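PDB 2EJ5: enoyl-CoA hydratase subunit II from Geobacillus kaustophilus, which probably adds water to the double bond of enoyl-CoA thioesters and may serve phenylacetic acid breakdown. Local coordinates for residues F127-H133 / A159-V165; M1-I5 / Q30-V35; L39-D45 / H92-P96; F118-E123 / A176-L182. All blocks are in the same frame, centred on the assembly; numbering follows the deposited sequence.

In the fold
Four contacts illustrate how one crotonase fold joins its parts by different chemistry. Contacts 1 and 4 rest on strand pairing: contact 4 joins two parallel strands at one edge of the main sheet, and contact 1 pairs two antiparallel strands of the small sheet. They meet where the ring of F127 packs on L121 and R119. Contacts 2 and 3 share helix 29-44, and the Y2 hydroxyl of contact 2 reaches Q41 of contact 3; here single charged side chains take backbone groups, a carboxylate in one and an ammonium in the other. None is wholly core: each mixes buried apolar residues with more open polar ones, and contacts 1 and 4 also meet neighbouring subunits.

Contact 1. Residues F127-H133 / A159-V165; sequences FAPAFIH and AVLGEKV
The branched side chain of I132 lies over the last carbonyls of helix 152-161, with CB 3.5 Å from A159 O and CG1 3.5 Å from V160 O. Because CG1 stands anti to the backbone N (chi1 -166°), the shorter branch, CG2, is left to rest on the CA of G162 and also to cover one face of the H133 imidazole, over its centre. That ring is held at its edge as well: H133 NE2 donates to G162 O across 2.8 Å. The bond is fairly straight and lies close to the ring plane, yet it reaches the oxygen from above the carbonyl plane. G162 leaves the helix with positive phi, and a side chain here would collide with both I132 CG2 and H133 NE2. Further along, the chains pair as part of the small three-stranded sheet of this crotonase fold. F127 and V165 form an antiparallel hydrogen-bonded pair, F127 N to V165 O at 3.0 Å and V165 N to F127 O at 2.8 Å. V165 CG2 packs 3.6 Å from F127 CB, while the phenyl ring leads off toward M110 and A113 of helix 108-115. P129, at the centre of an inverse gamma turn, sets its CD against E163 O. One water ties the backbones together: it donates to P129 O and to A159 O, 3.0 Å from the latter, and accepts from I132 N.

Contact 2. Residues M1-I5 / Q30-V35; sequences MYETI and QMNAEV
The carboxylate of E34 reaches from its helix into the N-terminal bend and collects the backbone N-H groups of E3 and T4, with I5 N held weakly. E3 N donates to E34 OE2 over 2.9 Å in a nearly straight bond, met on the syn side but tilted out of the carboxylate plane. T4 N binds E34 OE1 at 2.8 Å on its syn lone pair, and the T4 hydroxyl also donates to that oxygen, at a modelled separation so short that its exact length is doubtful. Both oxygens are thus engaged, which fixes the rotation of the carboxylate. With E34 replaced by an alanine, the amides of E3 and T4 and the T4 hydroxyl would probably lose their acceptor, and the N-terminal bend would be freer to shift. In the fold, this bend delivers the chain into strand 5-10, at one edge of the main crotonase sheet, and E34 ties it to helix 29-44 alongside.

Apolar contacts flank this polar core. With T4 OG1 between its own backbone N and carbonyl carbon (chi1 64°), the hydroxyl faces the helix and the methyl turns to Q30, T4 CG2 lying 3.4 Å from Q30 CG. The Y2 ring runs antiparallel to the E34 chain, CD1 coming 3.6 Å from E34 CB, and its hydroxyl hydrogen-bonds to Q41. I5 CD1 lies above one face of that ring, nearer its margin than its centre. I5 CG2 points inward, 3.7 Å from V35 CG2 and 3.9 Å from M31 CG, where L16 and L18 of strand 13-18 also pack.

Contact 3. Residues L39-D45 / H92-P96; sequences LKQAGAD and HLEKP
L93 and K95 reach across to the C-terminal turns of helix 29-44 from the connection between helix 75-92 and strand 97-101. That connection belongs to a beta-alpha-beta crossover of the crotonase fold, in which helix 75-92 links the parallel neighbours 50-55 and 97-101; helix 29-44 plays the same part between strands 13-18 and 50-55, so the contact fastens two successive crossovers to each other.

The leucines L39 and L93 cross at about a right angle, meeting by their methyls with L39 CD2 3.9 Å from L93 CD2. L93 holds CG anti to its backbone N (chi1 179°), which sends the side chain straight at the helix; its other methyl, CD1, comes to 3.3 Å from G43 CA. A side chain on G43 would be tight against that methyl, so the glycine lets the loop come close.

K95 runs beside L93 but ends on polar atoms. Its chain, bent at chi2 and again at chi4, places the ammonium at the end of the helix, among backbone carbonyls that no longer have a helical turn beyond them. The group also donates to V48 O, and the carbonyl-rich helix end would probably favour its positive charge. The D45 carboxylate takes no part in this grip: D45 OD1 is 6.1 Å from K95 NZ and accepts from N47 N. Between the two residues, E94 turns to form salt bridges with R209 and R212 of helix 201-216.

K95 NZ meets A42 O at 2.7 Å in the carbonyl plane, whereas D45 O, also 2.7 Å from K95 NZ, is approached 40° out of its plane.

Contact 4. Residues F118-E123 / A176-L182; sequences FRLLSE and ATKVIPL
L121 O is gripped by two groups of the adjoining strand: I180 N donates to it over 2.7 Å, nearly in line with the carbonyl, and the CA-H of V179 closes in with V179 CA 3.1 Å from L121 O. L121 N in turn donates to K178 O at 2.9 Å, giving the ladder of a parallel pair. Before it, a side-chain oxygen stands in for one main-chain acceptor. T177 has OG1 anti to its carbonyl carbon (chi1 -52°), facing R119, and T177 OG1 accepts from R119 N at 3.0 Å while T177 N donates to R119 O. A valine in place of T177 would probably leave the R119 amide without this acceptor, the strand start then being held here by T177 N to R119 O alone. At the other end, E123 reaches past P181, and E123 OE2 receives L182 N at 2.8 Å on its anti side. L120 and K178 run alongside each other in the same direction, with L120 CD2 3.6 Å from K178 CG; on the other face, L121 CD2 packs 3.7 Å from A176 CB.

Strand 178-180 is one edge of the chain's main crotonase sheet, and strand 118-122 pairs on its inner side with strand 97-101. The face carrying L120, S122 and K178 is covered by helix 185-197, that of L121 and V179 by helix 167-173, and F118 and T177 touch L156 and E157 of a neighbouring subunit.

Contact 1. Residues F127-H133 / A159-V165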
loop_
_atom_site.group_PDB
_atom_site.type_symbol
_atom_site.label_atom_id
_atom_site.label_comp_id
_atom_site.label_asym_id
_atom_site.label_seq_id
_atom_site.Cartn_x
_atom_site.Cartn_y
_atom_site.Cartn_z
ATOM N N PHE A 127 18.046 -9.992 3.194
ATOM C CA PHE A 127 17.869 -8.608 3.557
ATOM C C PHE A 127 17.935 -8.564 5.067
ATOM O O PHE A 127 17.246 -9.325 5.748
ATOM C CB PHE A 127 16.519 -8.053 3.042
ATOM C CG PHE A 127 16.489 -7.723 1.574
ATOM C CD1 PHE A 127 17.492 -6.947 0.984
ATOM C CD2 PHE A 127 15.401 -8.129 0.789
ATOM C CE1 PHE A 127 17.421 -6.609 -0.368
ATOM C CE2 PHE A 127 15.310 -7.818 -0.550
ATOM C CZ PHE A 127 16.304 -7.028 -1.147
ATOM N N ALA A 128 18.764 -7.666 5.586
ATOM C CA ALA A 128 18.923 -7.538 7.019
ATOM C C ALA A 128 18.596 -6.100 7.467
ATOM O O ALA A 128 19.399 -5.206 7.275
ATOM C CB ALA A 128 20.380 -7.952 7.420
ATOM N N PRO A 129 17.400 -5.875 8.067
ATOM C CA PRO A 129 17.094 -4.505 8.510
ATOM C C PRO A 129 17.739 -4.310 9.875
ATOM O O PRO A 129 17.059 -4.349 10.912
ATOM C CB PRO A 129 15.563 -4.485 8.606
ATOM C CG PRO A 129 15.104 -5.917 8.629
ATOM C CD PRO A 129 16.306 -6.813 8.368
ATOM N N ALA A 130 19.045 -4.122 9.859
ATOM C CA ALA A 130 19.873 -4.360 11.039
ATOM C C ALA A 130 20.023 -3.138 11.947
ATOM O O ALA A 130 20.514 -3.272 13.084
ATOM C CB ALA A 130 21.246 -4.856 10.612
ATOM N N PHE A 131 19.602 -1.973 11.456
ATOM C CA PHE A 131 19.725 -0.691 12.195
ATOM C C PHE A 131 19.357 -0.809 13.696
ATOM O O PHE A 131 20.141 -0.411 14.593
ATOM C CB PHE A 131 18.829 0.370 11.527
ATOM C CG PHE A 131 18.978 0.480 10.035
ATOM C CD1 PHE A 131 19.901 1.360 9.480
ATOM C CD2 PHE A 131 18.123 -0.260 9.188
ATOM C CE1 PHE A 131 20.000 1.534 8.093
ATOM C CE2 PHE A 131 18.215 -0.129 7.807
ATOM C CZ PHE A 131 19.161 0.786 7.247
ATOM N N ILE A 132 18.197 -1.395 13.974
ATOM C CA ILE A 132 17.668 -1.479 15.344
ATOM C C ILE A 132 18.624 -2.163 16.349
ATOM O O ILE A 132 18.673 -1.786 17.544
ATOM C CB ILE A 132 16.250 -2.122 15.409
ATOM C CG1 ILE A 132 15.597 -1.864 16.788
ATOM C CG2 ILE A 132 16.271 -3.653 15.054
ATOM C CD1 ILE A 132 15.208 -0.393 17.007
ATOM N N HIS A 133 19.404 -3.130 15.870
ATOM C CA HIS A 133 20.324 -3.844 16.766
ATOM C C HIS A 133 21.512 -3.004 17.243
ATOM O O HIS A 133 22.182 -3.385 18.190
ATOM C CB HIS A 133 20.773 -5.161 16.130
ATOM C CG HIS A 133 19.630 -5.974 15.610
ATOM N ND1 HIS A 133 18.581 -6.377 16.411
ATOM C CD2 HIS A 133 19.366 -6.455 14.373
ATOM C CE1 HIS A 133 17.724 -7.081 15.693
ATOM N NE2 HIS A 133 18.175 -7.143 14.452
ATOM N N ALA A 159 11.451 -3.045 10.543
ATOM C CA ALA A 159 12.227 -2.012 11.212
ATOM C C ALA A 159 12.420 -2.255 12.698
ATOM O O ALA A 159 13.458 -1.873 13.239
ATOM C CB ALA A 159 11.591 -0.612 11.015
ATOM N N VAL A 160 11.422 -2.826 13.370
ATOM C CA VAL A 160 11.435 -2.862 14.832
ATOM C C VAL A 160 12.053 -4.141 15.328
ATOM O O VAL A 160 12.926 -4.116 16.210
ATOM C CB VAL A 160 10.020 -2.583 15.481
ATOM C CG1 VAL A 160 9.964 -2.955 16.986
ATOM C CG2 VAL A 160 9.624 -1.141 15.258
ATOM N N LEU A 161 11.628 -5.259 14.764
ATOM C CA LEU A 161 12.153 -6.545 15.211
ATOM C C LEU A 161 13.507 -6.826 14.584
ATOM O O LEU A 161 14.326 -7.551 15.161
ATOM C CB LEU A 161 11.138 -7.643 14.935
ATOM C CG LEU A 161 9.849 -7.453 15.758
ATOM C CD1 LEU A 161 8.814 -8.513 15.382
ATOM C CD2 LEU A 161 10.103 -7.429 17.299
ATOM N N GLY A 162 13.779 -6.194 13.434
ATOM C CA GLY A 162 15.103 -6.297 12.806
ATOM C C GLY A 162 15.509 -7.694 12.337
ATOM O O GLY A 162 16.692 -7.975 12.227
ATOM N N GLU A 163 14.556 -8.573 12.053
ATOM C CA GLU A 163 14.911 -9.946 11.738
ATOM C C GLU A 163 15.270 -10.095 10.265
ATOM O O GLU A 163 14.533 -9.651 9.379
ATOM C CB GLU A 163 13.803 -10.930 12.094
ATOM C CG GLU A 163 13.299 -10.793 13.495
ATOM C CD GLU A 163 12.680 -12.069 13.983
ATOM O OE1 GLU A 163 11.443 -12.099 14.175
ATOM O OE2 GLU A 163 13.445 -13.059 14.160
ATOM N N LYS A 164 16.409 -10.735 10.026
ATOM C CA LYS A 164 16.915 -11.006 8.683
ATOM C C LYS A 164 15.931 -11.880 7.868
ATOM O O LYS A 164 15.330 -12.796 8.397
ATOM C CB LYS A 164 18.297 -11.664 8.777
ATOM C CG LYS A 164 18.886 -12.092 7.438
ATOM C CD LYS A 164 20.105 -13.004 7.651
ATOM C CE LYS A 164 21.421 -12.225 7.560
ATOM N NZ LYS A 164 22.619 -13.114 7.259
ATOM N N VAL A 165 15.774 -11.577 6.585
ATOM C CA VAL A 165 14.904 -12.384 5.728
ATOM C C VAL A 165 15.691 -13.061 4.618
ATOM O O VAL A 165 16.574 -12.459 4.024
ATOM C CB VAL A 165 13.694 -11.602 5.137
ATOM C CG1 VAL A 165 12.692 -11.226 6.244
ATOM C CG2 VAL A 165 14.129 -10.369 4.431
HETATM O O HOH W 1 16.120 -1.929 11.949
#

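Contact 2. Residues M1-I5 / Q30-V35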
loop_
_atom_site.group_PDB
_atom_site.type_symbol
_atom_site.label_atom_id
_atom_site.label_comp_id
_atom_site.label_asym_id
_atom_site.label_seq_id
_atom_site.Cartn_x
_atom_site.Cartn_y
_atom_site.Cartn_z
ATOM N N MET A 1 40.259 6.594 -12.486
ATOM C CA MET A 1 38.899 5.984 -12.603
ATOM C C MET A 1 38.116 6.207 -11.293
ATOM O O MET A 1 38.576 6.948 -10.422
ATOM C CB MET A 1 39.013 4.470 -12.934
ATOM C CG MET A 1 39.662 4.133 -14.302
ATOM S SD MET A 1 38.994 5.081 -15.709
ATOM C CE MET A 1 40.297 4.838 -16.936
ATOM N N TYR A 2 36.942 5.578 -11.163
ATOM C CA TYR A 2 36.277 5.455 -9.864
ATOM C C TYR A 2 37.091 4.471 -9.036
ATOM O O TYR A 2 37.682 3.552 -9.591
ATOM C CB TYR A 2 34.840 4.906 -10.028
ATOM C CG TYR A 2 33.825 5.849 -10.683
ATOM C CD1 TYR A 2 33.486 7.074 -10.093
ATOM C CD2 TYR A 2 33.185 5.495 -11.856
ATOM C CE1 TYR A 2 32.554 7.931 -10.685
ATOM C CE2 TYR A 2 32.238 6.333 -12.447
ATOM C CZ TYR A 2 31.934 7.542 -11.857
ATOM O OH TYR A 2 31.008 8.355 -12.441
ATOM N N GLU A 3 37.106 4.636 -7.715
ATOM C CA GLU A 3 37.931 3.779 -6.842
ATOM C C GLU A 3 37.167 2.821 -5.946
ATOM O O GLU A 3 37.712 1.788 -5.542
ATOM C CB GLU A 3 38.825 4.644 -5.970
ATOM C CG GLU A 3 39.364 5.831 -6.705
ATOM C CD GLU A 3 40.272 6.675 -5.864
ATOM O OE1 GLU A 3 41.124 7.348 -6.472
ATOM O OE2 GLU A 3 40.127 6.662 -4.610
ATOM N N THR A 4 35.924 3.171 -5.594
ATOM C CA THR A 4 35.136 2.313 -4.703
ATOM C C THR A 4 34.018 1.587 -5.459
ATOM O O THR A 4 33.392 0.691 -4.915
ATOM C CB THR A 4 34.502 3.098 -3.548
ATOM O OG1 THR A 4 33.561 4.036 -4.088
ATOM C CG2 THR A 4 35.583 3.837 -2.731
ATOM N N ILE A 5 33.772 2.011 -6.690
ATOM C CA ILE A 5 32.830 1.335 -7.573
ATOM C C ILE A 5 33.462 1.141 -8.944
ATOM O O ILE A 5 34.510 1.749 -9.273
ATOM C CB ILE A 5 31.505 2.141 -7.741
ATOM C CG1 ILE A 5 31.723 3.342 -8.662
ATOM C CG2 ILE A 5 30.918 2.549 -6.348
ATOM C CD1 ILE A 5 30.460 3.974 -9.156
ATOM N N GLN A 30 33.392 8.535 -0.216
ATOM C CA GLN A 30 33.641 8.539 -1.654
ATOM C C GLN A 30 32.811 7.507 -2.457
ATOM O O GLN A 30 32.522 7.769 -3.610
ATOM C CB GLN A 30 35.139 8.510 -2.030
ATOM C CG GLN A 30 35.821 7.166 -2.052
ATOM C CD GLN A 30 37.262 7.263 -2.555
ATOM O OE1 GLN A 30 37.523 7.445 -3.768
ATOM N NE2 GLN A 30 38.209 7.150 -1.628
ATOM N N MET A 31 32.441 6.378 -1.855
ATOM C CA MET A 31 31.483 5.452 -2.492
ATOM C C MET A 31 30.170 6.176 -2.691
ATOM O O MET A 31 29.603 6.102 -3.756
ATOM C CB MET A 31 31.258 4.153 -1.711
ATOM C CG MET A 31 30.344 3.129 -2.494
ATOM S SD MET A 31 29.824 1.613 -1.676
ATOM C CE MET A 31 28.717 1.128 -2.941
ATOM N N ASN A 32 29.699 6.865 -1.654
ATOM C CA ASN A 32 28.504 7.687 -1.775
ATOM C C ASN A 32 28.626 8.677 -2.904
ATOM O O ASN A 32 27.726 8.818 -3.705
ATOM C CB ASN A 32 28.177 8.412 -0.455
ATOM C CG ASN A 32 27.557 7.509 0.546
ATOM O OD1 ASN A 32 26.558 6.832 0.256
ATOM N ND2 ASN A 32 28.134 7.458 1.736
ATOM N N ALA A 33 29.755 9.393 -2.948
ATOM C CA ALA A 33 29.968 10.381 -3.958
ATOM C C ALA A 33 30.084 9.801 -5.365
ATOM O O ALA A 33 29.642 10.428 -6.328
ATOM C CB ALA A 33 31.222 11.199 -3.622
ATOM N N GLU A 34 30.731 8.646 -5.491
ATOM C CA GLU A 34 30.948 8.041 -6.821
ATOM C C GLU A 34 29.632 7.489 -7.367
ATOM O O GLU A 34 29.325 7.655 -8.527
ATOM C CB GLU A 34 32.027 6.956 -6.766
ATOM C CG GLU A 34 33.422 7.537 -6.397
ATOM C CD GLU A 34 34.528 6.507 -6.383
ATOM O OE1 GLU A 34 34.242 5.315 -6.124
ATOM O OE2 GLU A 34 35.706 6.911 -6.623
ATOM N N VAL A 35 28.837 6.867 -6.498
ATOM C CA VAL A 35 27.547 6.316 -6.931
ATOM C C VAL A 35 26.660 7.442 -7.455
ATOM O O VAL A 35 26.035 7.286 -8.497
ATOM C CB VAL A 35 26.884 5.509 -5.817
ATOM C CG1 VAL A 35 25.389 5.217 -6.163
ATOM C CG2 VAL A 35 27.640 4.181 -5.573
#

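Contact 3. Residues L39-D45 / H92-P96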
loop_
_atom_site.group_PDB
_atom_site.type_symbol
_atom_site.label_atom_id
_atom_site.label_comp_id
_atom_site.label_asym_id
_atom_site.label_seq_id
_atom_site.Cartn_x
_atom_site.Cartn_y
_atom_site.Cartn_z
ATOM N N LEU A 39 25.297 7.617 -11.257
ATOM C CA LEU A 39 23.854 7.628 -11.558
ATOM C C LEU A 39 23.504 8.785 -12.426
ATOM O O LEU A 39 22.692 8.663 -13.312
ATOM C CB LEU A 39 22.986 7.662 -10.296
ATOM C CG LEU A 39 22.996 6.405 -9.427
ATOM C CD1 LEU A 39 22.207 6.672 -8.147
ATOM C CD2 LEU A 39 22.534 5.098 -10.171
ATOM N N LYS A 40 24.126 9.938 -12.180
ATOM C CA LYS A 40 23.816 11.126 -12.967
ATOM C C LYS A 40 24.392 10.941 -14.383
ATOM O O LYS A 40 23.775 11.350 -15.351
ATOM C CB LYS A 40 24.358 12.407 -12.275
ATOM C CG LYS A 40 23.727 12.716 -10.888
ATOM C CD LYS A 40 24.443 13.873 -10.169
ATOM C CE LYS A 40 23.682 14.331 -8.897
ATOM N NZ LYS A 40 24.342 15.490 -8.117
ATOM N N GLN A 41 25.540 10.283 -14.470
ATOM C CA GLN A 41 26.214 9.941 -15.744
ATOM C C GLN A 41 25.269 9.057 -16.585
ATOM O O GLN A 41 24.872 9.423 -17.701
ATOM C CB GLN A 41 27.513 9.198 -15.418
ATOM C CG GLN A 41 28.510 8.916 -16.564
ATOM C CD GLN A 41 29.934 8.571 -16.023
ATOM O OE1 GLN A 41 30.203 8.664 -14.802
ATOM N NE2 GLN A 41 30.847 8.169 -16.939
ATOM N N ALA A 42 24.868 7.928 -15.995
ATOM C CA ALA A 42 23.888 7.025 -16.627
ATOM C C ALA A 42 22.621 7.730 -17.077
ATOM O O ALA A 42 22.129 7.493 -18.183
ATOM C CB ALA A 42 23.572 5.860 -15.687
ATOM N N GLY A 43 22.094 8.625 -16.242
ATOM C CA GLY A 43 20.928 9.419 -16.619
ATOM C C GLY A 43 21.165 10.340 -17.815
ATOM O O GLY A 43 20.247 10.578 -18.594
ATOM N N ALA A 44 22.389 10.850 -17.963
ATOM C CA ALA A 44 22.671 11.852 -19.017
ATOM C C ALA A 44 23.120 11.216 -20.325
ATOM O O ALA A 44 23.055 11.862 -21.383
ATOM C CB ALA A 44 23.699 12.910 -18.535
ATOM N N ASP A 45 23.548 9.954 -20.245
ATOM C CA ASP A 45 24.046 9.197 -21.391
ATOM C C ASP A 45 22.912 8.582 -22.223
ATOM O O ASP A 45 22.245 7.642 -21.767
ATOM C CB ASP A 45 24.975 8.103 -20.881
ATOM C CG ASP A 45 25.796 7.433 -22.002
ATOM O OD1 ASP A 45 25.453 7.548 -23.200
ATOM O OD2 ASP A 45 26.775 6.764 -21.660
ATOM N N HIS A 92 15.533 10.502 -8.689
ATOM C CA HIS A 92 15.188 11.277 -9.877
ATOM C C HIS A 92 15.640 10.627 -11.188
ATOM O O HIS A 92 15.253 11.083 -12.220
ATOM C CB HIS A 92 15.710 12.722 -9.789
ATOM C CG HIS A 92 15.136 13.504 -8.638
ATOM N ND1 HIS A 92 15.408 13.201 -7.318
ATOM C CD2 HIS A 92 14.332 14.596 -8.612
ATOM C CE1 HIS A 92 14.784 14.057 -6.529
ATOM N NE2 HIS A 92 14.131 14.921 -7.288
ATOM N N LEU A 93 16.445 9.568 -11.137
ATOM C CA LEU A 93 16.876 8.875 -12.355
ATOM C C LEU A 93 15.706 8.210 -13.095
ATOM O O LEU A 93 15.018 7.343 -12.524
ATOM C CB LEU A 93 17.966 7.841 -12.009
ATOM C CG LEU A 93 18.578 6.955 -13.105
ATOM C CD1 LEU A 93 19.190 7.812 -14.251
ATOM C CD2 LEU A 93 19.610 6.081 -12.491
ATOM N N GLU A 94 15.530 8.585 -14.369
ATOM C CA GLU A 94 14.424 8.143 -15.226
ATOM C C GLU A 94 14.832 7.027 -16.203
ATOM O O GLU A 94 14.366 7.004 -17.353
ATOM C CB GLU A 94 13.932 9.278 -16.124
ATOM C CG GLU A 94 13.765 10.677 -15.565
ATOM C CD GLU A 94 12.473 10.831 -14.855
ATOM O OE1 GLU A 94 12.110 9.799 -14.287
ATOM O OE2 GLU A 94 11.824 11.917 -14.833
ATOM N N LYS A 95 15.793 6.202 -15.833
ATOM C CA LYS A 95 16.100 5.008 -16.608
ATOM C C LYS A 95 15.775 3.898 -15.629
ATOM O O LYS A 95 15.847 4.143 -14.414
ATOM C CB LYS A 95 17.593 4.942 -16.955
ATOM C CG LYS A 95 18.183 6.206 -17.677
ATOM C CD LYS A 95 18.245 6.037 -19.137
ATOM C CE LYS A 95 18.734 7.301 -19.874
ATOM N NZ LYS A 95 20.220 7.247 -20.006
ATOM N N PRO A 96 15.452 2.685 -16.135
ATOM C CA PRO A 96 15.189 1.623 -15.189
ATOM C C PRO A 96 16.451 1.182 -14.475
ATOM O O PRO A 96 17.551 1.161 -15.069
ATOM C CB PRO A 96 14.573 0.485 -16.055
ATOM C CG PRO A 96 15.168 0.671 -17.430
ATOM C CD PRO A 96 15.312 2.232 -17.547
#

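Contact 4. Residues F118-E123 / A176-L182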
loop_
_atom_site.group_PDB
_atom_site.type_symbol
_atom_site.label_atom_id
_atom_site.label_comp_id
_atom_site.label_asym_id
_atom_site.label_seq_id
_atom_site.Cartn_x
_atom_site.Cartn_y
_atom_site.Cartn_z
ATOM N N PHE A 118 13.587 -2.772 -9.752
ATOM C CA PHE A 118 13.470 -4.230 -9.716
ATOM C C PHE A 118 14.561 -4.762 -8.810
ATOM O O PHE A 118 15.650 -4.140 -8.728
ATOM C CB PHE A 118 13.675 -4.816 -11.123
ATOM C CG PHE A 118 12.732 -4.267 -12.168
ATOM C CD1 PHE A 118 11.446 -4.819 -12.328
ATOM C CD2 PHE A 118 13.122 -3.224 -12.999
ATOM C CE1 PHE A 118 10.559 -4.347 -13.286
ATOM C CE2 PHE A 118 12.245 -2.741 -13.975
ATOM C CZ PHE A 118 10.954 -3.309 -14.127
ATOM N N ARG A 119 14.290 -5.884 -8.130
ATOM C CA ARG A 119 15.256 -6.530 -7.225
ATOM C C ARG A 119 15.342 -8.012 -7.624
ATOM O O ARG A 119 14.357 -8.750 -7.482
ATOM C CB ARG A 119 14.813 -6.441 -5.742
ATOM C CG ARG A 119 15.082 -5.055 -5.038
ATOM C CD ARG A 119 14.226 -4.844 -3.759
ATOM N NE ARG A 119 12.859 -4.675 -4.222
ATOM C CZ ARG A 119 12.420 -3.568 -4.815
ATOM N NH1 ARG A 119 13.225 -2.527 -4.949
ATOM N NH2 ARG A 119 11.187 -3.500 -5.288
ATOM N N LEU A 120 16.482 -8.410 -8.190
ATOM C CA LEU A 120 16.713 -9.794 -8.568
ATOM C C LEU A 120 17.576 -10.331 -7.454
ATOM O O LEU A 120 18.688 -9.856 -7.261
ATOM C CB LEU A 120 17.478 -9.883 -9.908
ATOM C CG LEU A 120 16.904 -9.169 -11.127
ATOM C CD1 LEU A 120 17.834 -9.332 -12.365
ATOM C CD2 LEU A 120 15.469 -9.707 -11.450
ATOM N N LEU A 121 17.070 -11.311 -6.728
ATOM C CA LEU A 121 17.811 -11.843 -5.604
ATOM C C LEU A 121 18.420 -13.186 -6.015
ATOM O O LEU A 121 17.722 -14.059 -6.510
ATOM C CB LEU A 121 16.900 -12.030 -4.408
ATOM C CG LEU A 121 16.705 -10.868 -3.413
ATOM C CD1 LEU A 121 16.440 -9.495 -4.001
ATOM C CD2 LEU A 121 15.579 -11.282 -2.473
ATOM N N SER A 122 19.721 -13.319 -5.820
ATOM C CA SER A 122 20.354 -14.618 -5.950
ATOM C C SER A 122 19.803 -15.519 -4.863
ATOM O O SER A 122 19.316 -15.028 -3.833
ATOM C CB SER A 122 21.858 -14.469 -5.809
ATOM O OG SER A 122 22.372 -15.684 -5.334
ATOM N N GLU A 123 19.881 -16.844 -5.037
ATOM C CA GLU A 123 19.304 -17.708 -4.005
ATOM C C GLU A 123 20.000 -17.576 -2.644
ATOM O O GLU A 123 19.440 -17.974 -1.628
ATOM C CB GLU A 123 19.206 -19.179 -4.444
ATOM C CG GLU A 123 20.503 -19.905 -4.609
ATOM C CD GLU A 123 20.303 -21.359 -5.142
ATOM O OE1 GLU A 123 19.488 -22.127 -4.543
ATOM O OE2 GLU A 123 20.969 -21.721 -6.146
ATOM N N ALA A 176 11.121 -9.183 -3.716
ATOM C CA ALA A 176 11.903 -9.669 -4.866
ATOM C C ALA A 176 11.086 -9.750 -6.172
ATOM O O ALA A 176 10.012 -10.342 -6.226
ATOM C CB ALA A 176 12.531 -11.057 -4.544
ATOM N N THR A 177 11.615 -9.158 -7.234
ATOM C CA THR A 177 11.126 -9.400 -8.580
ATOM C C THR A 177 11.264 -10.884 -8.970
ATOM O O THR A 177 10.340 -11.465 -9.559
ATOM C CB THR A 177 11.887 -8.573 -9.578
ATOM O OG1 THR A 177 11.853 -7.216 -9.130
ATOM C CG2 THR A 177 11.251 -8.707 -10.961
ATOM N N LYS A 178 12.425 -11.477 -8.669
ATOM C CA LYS A 178 12.565 -12.930 -8.738
ATOM C C LYS A 178 13.771 -13.401 -7.944
ATOM O O LYS A 178 14.626 -12.599 -7.585
ATOM C CB LYS A 178 12.639 -13.425 -10.188
ATOM C CG LYS A 178 13.608 -12.746 -11.109
ATOM C CD LYS A 178 13.370 -13.276 -12.534
ATOM C CE LYS A 178 14.177 -12.514 -13.564
ATOM N NZ LYS A 178 14.240 -13.223 -14.878
ATOM N N VAL A 179 13.802 -14.702 -7.663
ATOM C CA VAL A 179 14.919 -15.332 -7.004
ATOM C C VAL A 179 15.586 -16.231 -8.044
ATOM O O VAL A 179 14.919 -17.063 -8.694
ATOM C CB VAL A 179 14.457 -16.124 -5.794
ATOM C CG1 VAL A 179 15.635 -16.784 -5.080
ATOM C CG2 VAL A 179 13.710 -15.180 -4.823
ATOM N N ILE A 180 16.892 -16.046 -8.197
ATOM C CA ILE A 180 17.654 -16.702 -9.255
ATOM C C ILE A 180 18.631 -17.716 -8.653
ATOM O O ILE A 180 19.338 -17.406 -7.687
ATOM C CB ILE A 180 18.349 -15.645 -10.153
ATOM C CG1 ILE A 180 17.277 -14.649 -10.700
ATOM C CG2 ILE A 180 19.124 -16.350 -11.296
ATOM C CD1 ILE A 180 17.797 -13.453 -11.471
ATOM N N PRO A 181 18.629 -18.964 -9.179
ATOM C CA PRO A 181 19.624 -19.942 -8.736
ATOM C C PRO A 181 21.045 -19.500 -8.975
ATOM O O PRO A 181 21.334 -18.787 -9.945
ATOM C CB PRO A 181 19.275 -21.202 -9.564
ATOM C CG PRO A 181 17.747 -21.048 -9.786
ATOM C CD PRO A 181 17.678 -19.553 -10.140
ATOM N N LEU A 182 21.949 -19.909 -8.098
ATOM C CA LEU A 182 23.349 -19.491 -8.248
ATOM C C LEU A 182 24.023 -19.812 -9.607
ATOM O O LEU A 182 24.716 -18.971 -10.173
ATOM C CB LEU A 182 24.210 -20.013 -7.101
ATOM C CG LEU A 182 25.645 -19.476 -7.092
ATOM C CD1 LEU A 182 25.654 -17.920 -7.264
ATOM C CD2 LEU A 182 26.381 -19.881 -5.801
#